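Local coordinates for protein putative ATPase, AAA family (Prochlorococcus marinus subsp. pastoris str. CCMP1986, PDB 3CTD) that probably acts, as a RarA/MGS1/WRNIP1-subfamily AAA protein, as a DNA-dependent ATPase in cellular responses to stalled replication, this chain being its C-terminal part, at residues D37-S40 against A41-K44; A59-E63 against A64-P68; D87-A90 against I91-V94. The protein carries 1 engineered substitution. All blocks are in the same frame, centred on the assembly; numbering follows the deposited sequence.

In the fold
The three contacts follow one another along a chain about half helical, with no strands. Interaction 1 lies inside helix 36-47, interaction 2 closes helix 51-63 and leads to helix 68-83, and interaction 3 opens helix 90-104. Interactions 1 and 2 have centres about 12 Å apart and touch directly, through Val38, Ile39 and Phe42 against Asn60 and Met61. Interaction 3 stands apart, its centre about 20 Å from that of interaction 1 and 23 Å from that of interaction 2. Each contact is local, within a helix, at a helix end or at a helix start, and each also has residues in reach of the second subunit of the four-chain assembly; interaction 3 meets the third as well.

Interaction 1 of 3, residues D37-S40 against A41-K44; sequences DVIS and AFIK
Ala41 N donates to Asp37 O across 2.9 Å with an N-H...O angle of 157°, the donor standing somewhat out of the carbonyl plane. One residue on, Phe42 N reaches Val38 O at 3.0 Å, this time almost in line with the C=O bond. Ile43 N to Ile39 O is also 3.0 Å and the straightest of the set, at 174°. The repeated four-residue spacing identifies this as regular alpha-helix, which spans most of helix 36-47 and falls in the range of the AAA C-terminal (lid) family. Two faces of the helix meet different neighbours: helices 51-63 and 68-83 on one, the second subunit on the other.

On the inner face Ile39 and Phe42 lie one turn apart, the tip of the isoleucine (CD1) meeting the ring at CD2 at a loose 4.4 Å. With CG anti to the backbone N (chi1 178°), the phenylalanine leads its ring off the helix, away from 37-40, and CB is the atom that stays near the backbone, 3.3 Å from Ile39 O. Met61 of helix 51-63 packs on both residues; from helix 68-83, Phe70 and Arg74 meet Ile39 while Ile71 and Leu75 meet Phe42.

The other face, with Asp37, Ser40, Ala41 and Lys44, meets the second subunit. The Lys44 chain passes Ser40, with NZ 3.8 Å from Ser40 OG, though the detailed placement of the lysine is doubtful. The serine OG is hydrogen-bonded to Leu151 O of the second subunit, on which Ala41 also packs, and Lys44 makes a cation-pi contact with Tyr158 of the same neighbour. Asp37 OD1 accepts from Asn153 N, again of the second subunit, one turn before Ser40.

Interaction 2 of 3, residues A59-E63 against A64-P68; sequences ANMVE and AGEDP
Met61 and Glu66 form the compact side of this helix end: their CB atoms are 4.0 Å apart, and Glu66 CB sits 3.3 Å from Met61 O. That carbonyl accepts from Glu66 N at 3.0 Å (165°) and, weakly, from Ala64 N, whose better bond is to Asn60 O. Gly65 N turns back to Val62 O, also 3.0 Å, but stands well above the carbonyl plane rather than on a lone pair. The bonds from Glu66 N to Met61 O and from Gly65 N to Val62 O, with a positive phi of 79° at Gly65, define a Schellman motif, and the Met61-Glu66 packing brackets it.

The outer side is looser. Ala64 and Gly65 are exposed, and a water donates to Glu66 O at 2.9 Å and only weakly to Val62 O, spanning the mouth of the turn. Glu66 leaves with CG anti to the backbone N and then bends at chi2 (63°); this folds OE2 back to Asp67 N, 3.1 Å away, which meets the oxygen on its anti side.

Asp67 is the N-cap of the following helix, its OD1 taking the N-H of Asn69. The Met61 side chain packs between helices 36-47 and 68-83, touching Val38 on the first and Ile71 on the second, where Glu66 joins it; Asn60 and Glu63 pack instead on Ile139 and Met136 of the second subunit.

Interaction 3 of 3, residues D87-A90 against I91-V94; sequences DPNA and IVVV
Asn89 lays its amide across the first turn of the helix, ND2 coming within 3.4 Å of Val93 CG2 while OD1 faces Val92 CB at 3.7 Å. Having CG anti to the backbone N and beside the carbonyl carbon (chi1 -170°) swings the amide over these two valines. Its backbone oxygen serves the same pair: Val93 N donates to Asn89 O at 2.9 Å and 154°, and Val92 N adds a weak bond. A residue later, Val94 N meets Ala90 O almost straight (173°), with Val94 CG2 tucked 3.3 Å from that oxygen. Ile91 CG2 reaches back to Pro88 O at 3.6 Å.

Behind this shell, Asp87 sets the entry. Asn89 N donates to Asp87 OD1 across 3.1 Å, approaching from above the carboxylate plane, and Ala90 N donates to Asp87 O at 2.9 Å. A water accepts from Ile91 N at 3.1 Å and lies beside the same carbonyl. Asp87 OD2 has a weak bond to Tyr119 OH of helix 110-121; the side chain of Tyr119 also touches Asn89, Ala90 and Val93. Ile91 and Val94 pack on Leu76 of helix 68-83; Val93 meets Pro88 of the second subunit and Val92 meets Ser96 of the third.

An Asx turn at Asp87, nested in a type I beta turn through Pro88 and Asn89, is a familiar way of starting a helix, here helix 90-104.

Interaction 1 of 3, residues D37-S40 against A41-K44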
# COMPACT_ATOMS: atom_id res chain seq x y z
N ASP B 37 -26.58 -18.10 0.75
CA ASP B 37 -26.41 -18.57 -0.65
C ASP B 37 -25.98 -17.46 -1.64
O ASP B 37 -25.23 -17.71 -2.61
CB ASP B 37 -27.70 -19.21 -1.18
CG ASP B 37 -28.05 -20.51 -0.45
OD1 ASP B 37 -27.13 -21.18 0.06
OD2 ASP B 37 -29.25 -20.86 -0.41
N VAL B 38 -26.50 -16.26 -1.44
CA VAL B 38 -26.17 -15.11 -2.26
C VAL B 38 -24.69 -14.79 -2.07
O VAL B 38 -23.92 -14.79 -3.04
CB VAL B 38 -27.13 -13.89 -1.96
CG1 VAL B 38 -26.73 -12.66 -2.76
CG2 VAL B 38 -28.62 -14.27 -2.27
N ILE B 39 -24.26 -14.59 -0.82
CA ILE B 39 -22.84 -14.34 -0.55
C ILE B 39 -21.96 -15.46 -1.13
O ILE B 39 -20.87 -15.20 -1.66
CB ILE B 39 -22.53 -14.08 0.95
CG1 ILE B 39 -21.16 -13.40 1.12
CG2 ILE B 39 -22.58 -15.37 1.76
CD1 ILE B 39 -21.20 -11.91 1.40
N SER B 40 -22.45 -16.69 -1.09
CA SER B 40 -21.74 -17.81 -1.72
C SER B 40 -21.60 -17.62 -3.24
O SER B 40 -20.50 -17.75 -3.82
CB SER B 40 -22.44 -19.14 -1.36
OG SER B 40 -22.10 -20.16 -2.27
N ALA B 41 -22.68 -17.27 -3.90
CA ALA B 41 -22.59 -17.03 -5.35
C ALA B 41 -21.62 -15.85 -5.75
O ALA B 41 -20.92 -15.88 -6.80
CB ALA B 41 -24.00 -16.82 -5.92
N PHE B 42 -21.59 -14.84 -4.89
CA PHE B 42 -20.67 -13.69 -4.98
C PHE B 42 -19.19 -14.13 -4.92
O PHE B 42 -18.42 -13.87 -5.82
CB PHE B 42 -21.00 -12.74 -3.79
CG PHE B 42 -20.12 -11.53 -3.69
CD1 PHE B 42 -20.08 -10.58 -4.74
CD2 PHE B 42 -19.37 -11.30 -2.51
CE1 PHE B 42 -19.27 -9.42 -4.63
CE2 PHE B 42 -18.56 -10.17 -2.40
CZ PHE B 42 -18.51 -9.21 -3.47
N ILE B 43 -18.82 -14.84 -3.88
CA ILE B 43 -17.48 -15.35 -3.77
C ILE B 43 -17.17 -16.34 -4.90
O ILE B 43 -16.06 -16.36 -5.44
CB ILE B 43 -17.30 -16.01 -2.38
CG1 ILE B 43 -17.53 -14.96 -1.28
CG2 ILE B 43 -15.93 -16.66 -2.26
CD1 ILE B 43 -16.53 -13.70 -1.50
N LYS B 44 -18.14 -17.16 -5.30
CA LYS B 44 -17.80 -18.09 -6.36
C LYS B 44 -17.60 -17.38 -7.65
O LYS B 44 -16.71 -17.73 -8.38
CB LYS B 44 -18.82 -19.21 -6.51
CG LYS B 44 -19.15 -19.89 -5.21
CD LYS B 44 -19.96 -21.15 -5.50
CE LYS B 44 -20.48 -21.81 -4.22
NZ LYS B 44 -19.40 -22.50 -3.53

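Interaction 2 of 3, residues A59-E63 against A64-P68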
# COMPACT_ATOMS: atom_id res chain seq x y z
N ALA B 59 -24.79 -6.38 -6.20
CA ALA B 59 -25.98 -5.54 -6.30
C ALA B 59 -27.16 -6.19 -5.57
O ALA B 59 -27.90 -5.52 -4.80
CB ALA B 59 -26.30 -5.27 -7.79
N ASN B 60 -27.34 -7.50 -5.79
CA ASN B 60 -28.32 -8.27 -5.06
C ASN B 60 -28.20 -8.01 -3.58
O ASN B 60 -29.16 -7.61 -2.92
CB ASN B 60 -28.09 -9.75 -5.33
CG ASN B 60 -29.13 -10.64 -4.65
OD1 ASN B 60 -29.37 -10.59 -3.42
ND2 ASN B 60 -29.76 -11.49 -5.45
N MET B 61 -27.00 -8.22 -3.05
CA MET B 61 -26.75 -8.11 -1.61
C MET B 61 -27.11 -6.74 -1.02
O MET B 61 -27.72 -6.65 0.05
CB MET B 61 -25.31 -8.53 -1.24
CG MET B 61 -25.00 -10.07 -1.38
SD MET B 61 -23.44 -10.49 -0.60
CE MET B 61 -22.45 -9.57 -1.77
N VAL B 62 -26.73 -5.65 -1.70
CA VAL B 62 -27.03 -4.33 -1.13
C VAL B 62 -28.52 -3.95 -1.20
O VAL B 62 -29.04 -3.36 -0.26
CB VAL B 62 -26.03 -3.15 -1.59
CG1 VAL B 62 -24.84 -3.67 -2.32
CG2 VAL B 62 -26.74 -2.05 -2.36
N GLU B 63 -29.21 -4.31 -2.29
CA GLU B 63 -30.68 -4.16 -2.31
C GLU B 63 -31.30 -4.85 -1.14
O GLU B 63 -32.26 -4.33 -0.58
CB GLU B 63 -31.30 -4.75 -3.57
CG GLU B 63 -30.41 -4.51 -4.74
CD GLU B 63 -30.36 -3.04 -5.17
OE1 GLU B 63 -31.41 -2.34 -5.06
OE2 GLU B 63 -29.26 -2.61 -5.66
N ALA B 64 -30.76 -6.01 -0.78
CA ALA B 64 -31.35 -6.82 0.27
C ALA B 64 -30.93 -6.36 1.66
O ALA B 64 -31.25 -6.98 2.67
CB ALA B 64 -31.03 -8.33 0.06
N GLY B 65 -30.20 -5.25 1.72
CA GLY B 65 -29.79 -4.75 3.02
C GLY B 65 -28.60 -5.42 3.71
O GLY B 65 -28.41 -5.24 4.91
N GLU B 66 -27.77 -6.17 2.98
CA GLU B 66 -26.68 -6.91 3.63
C GLU B 66 -25.70 -5.96 4.28
O GLU B 66 -25.45 -4.89 3.76
CB GLU B 66 -25.97 -7.78 2.59
CG GLU B 66 -24.84 -8.63 3.14
CD GLU B 66 -25.31 -9.64 4.15
OE1 GLU B 66 -25.80 -10.70 3.69
OE2 GLU B 66 -25.21 -9.38 5.38
N ASP B 67 -25.16 -6.32 5.43
CA ASP B 67 -24.21 -5.45 6.13
C ASP B 67 -22.93 -5.27 5.30
O ASP B 67 -22.31 -6.26 4.97
CB ASP B 67 -23.86 -6.15 7.44
CG ASP B 67 -22.90 -5.37 8.30
OD1 ASP B 67 -22.32 -4.33 7.86
OD2 ASP B 67 -22.71 -5.83 9.44
N PRO B 68 -22.54 -4.03 4.95
CA PRO B 68 -21.31 -3.88 4.14
C PRO B 68 -20.06 -4.45 4.83
O PRO B 68 -19.20 -5.05 4.16
CB PRO B 68 -21.17 -2.35 3.94
CG PRO B 68 -21.98 -1.75 5.02
CD PRO B 68 -23.13 -2.73 5.29
O HOH W 1 -26.52 -2.82 2.10

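Interaction 3 of 3, residues D87-A90 against I91-V94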
# COMPACT_ATOMS: atom_id res chain seq x y z
N ASP B 87 -1.22 -12.40 -6.09
CA ASP B 87 -1.03 -10.95 -5.99
C ASP B 87 -1.21 -10.52 -4.53
O ASP B 87 -2.31 -10.17 -4.09
CB ASP B 87 -2.00 -10.21 -6.93
CG ASP B 87 -1.93 -8.67 -6.79
OD1 ASP B 87 -0.97 -8.13 -6.19
OD2 ASP B 87 -2.86 -7.97 -7.25
N PRO B 88 -0.11 -10.51 -3.76
CA PRO B 88 -0.28 -10.23 -2.35
C PRO B 88 -0.65 -8.77 -2.09
O PRO B 88 -0.91 -8.40 -0.97
CB PRO B 88 1.08 -10.58 -1.76
CG PRO B 88 2.05 -10.46 -2.90
CD PRO B 88 1.31 -10.63 -4.17
N ASN B 89 -0.71 -7.93 -3.12
CA ASN B 89 -1.18 -6.56 -2.95
C ASN B 89 -2.72 -6.50 -2.83
O ASN B 89 -3.32 -5.54 -2.30
CB ASN B 89 -0.66 -5.69 -4.11
CG ASN B 89 -0.90 -4.20 -3.89
OD1 ASN B 89 -0.41 -3.61 -2.93
ND2 ASN B 89 -1.66 -3.58 -4.80
N ALA B 90 -3.39 -7.56 -3.30
CA ALA B 90 -4.85 -7.61 -3.29
C ALA B 90 -5.39 -7.32 -1.89
O ALA B 90 -6.39 -6.61 -1.77
CB ALA B 90 -5.37 -8.99 -3.83
N ILE B 91 -4.76 -7.90 -0.86
CA ILE B 91 -5.23 -7.65 0.50
C ILE B 91 -5.04 -6.18 0.87
O ILE B 91 -5.86 -5.64 1.56
CB ILE B 91 -4.64 -8.62 1.58
CG1 ILE B 91 -5.33 -8.46 2.92
CG2 ILE B 91 -3.15 -8.41 1.79
CD1 ILE B 91 -6.61 -9.20 3.00
N VAL B 92 -3.99 -5.54 0.37
CA VAL B 92 -3.80 -4.12 0.67
C VAL B 92 -4.88 -3.29 0.00
O VAL B 92 -5.41 -2.38 0.61
CB VAL B 92 -2.40 -3.62 0.18
CG1 VAL B 92 -2.23 -2.09 0.43
CG2 VAL B 92 -1.25 -4.47 0.80
N VAL B 93 -5.24 -3.60 -1.24
CA VAL B 93 -6.20 -2.79 -1.98
C VAL B 93 -7.59 -2.92 -1.33
O VAL B 93 -8.30 -1.92 -1.11
CB VAL B 93 -6.25 -3.20 -3.50
CG1 VAL B 93 -7.49 -2.60 -4.24
CG2 VAL B 93 -4.93 -2.83 -4.21
N VAL B 94 -8.01 -4.15 -1.08
CA VAL B 94 -9.31 -4.39 -0.49
C VAL B 94 -9.42 -3.78 0.90
O VAL B 94 -10.46 -3.27 1.26
CB VAL B 94 -9.58 -5.90 -0.34
CG1 VAL B 94 -10.79 -6.09 0.50
CG2 VAL B 94 -9.72 -6.54 -1.70
O HOH W 2 -3.64 -10.73 -1.54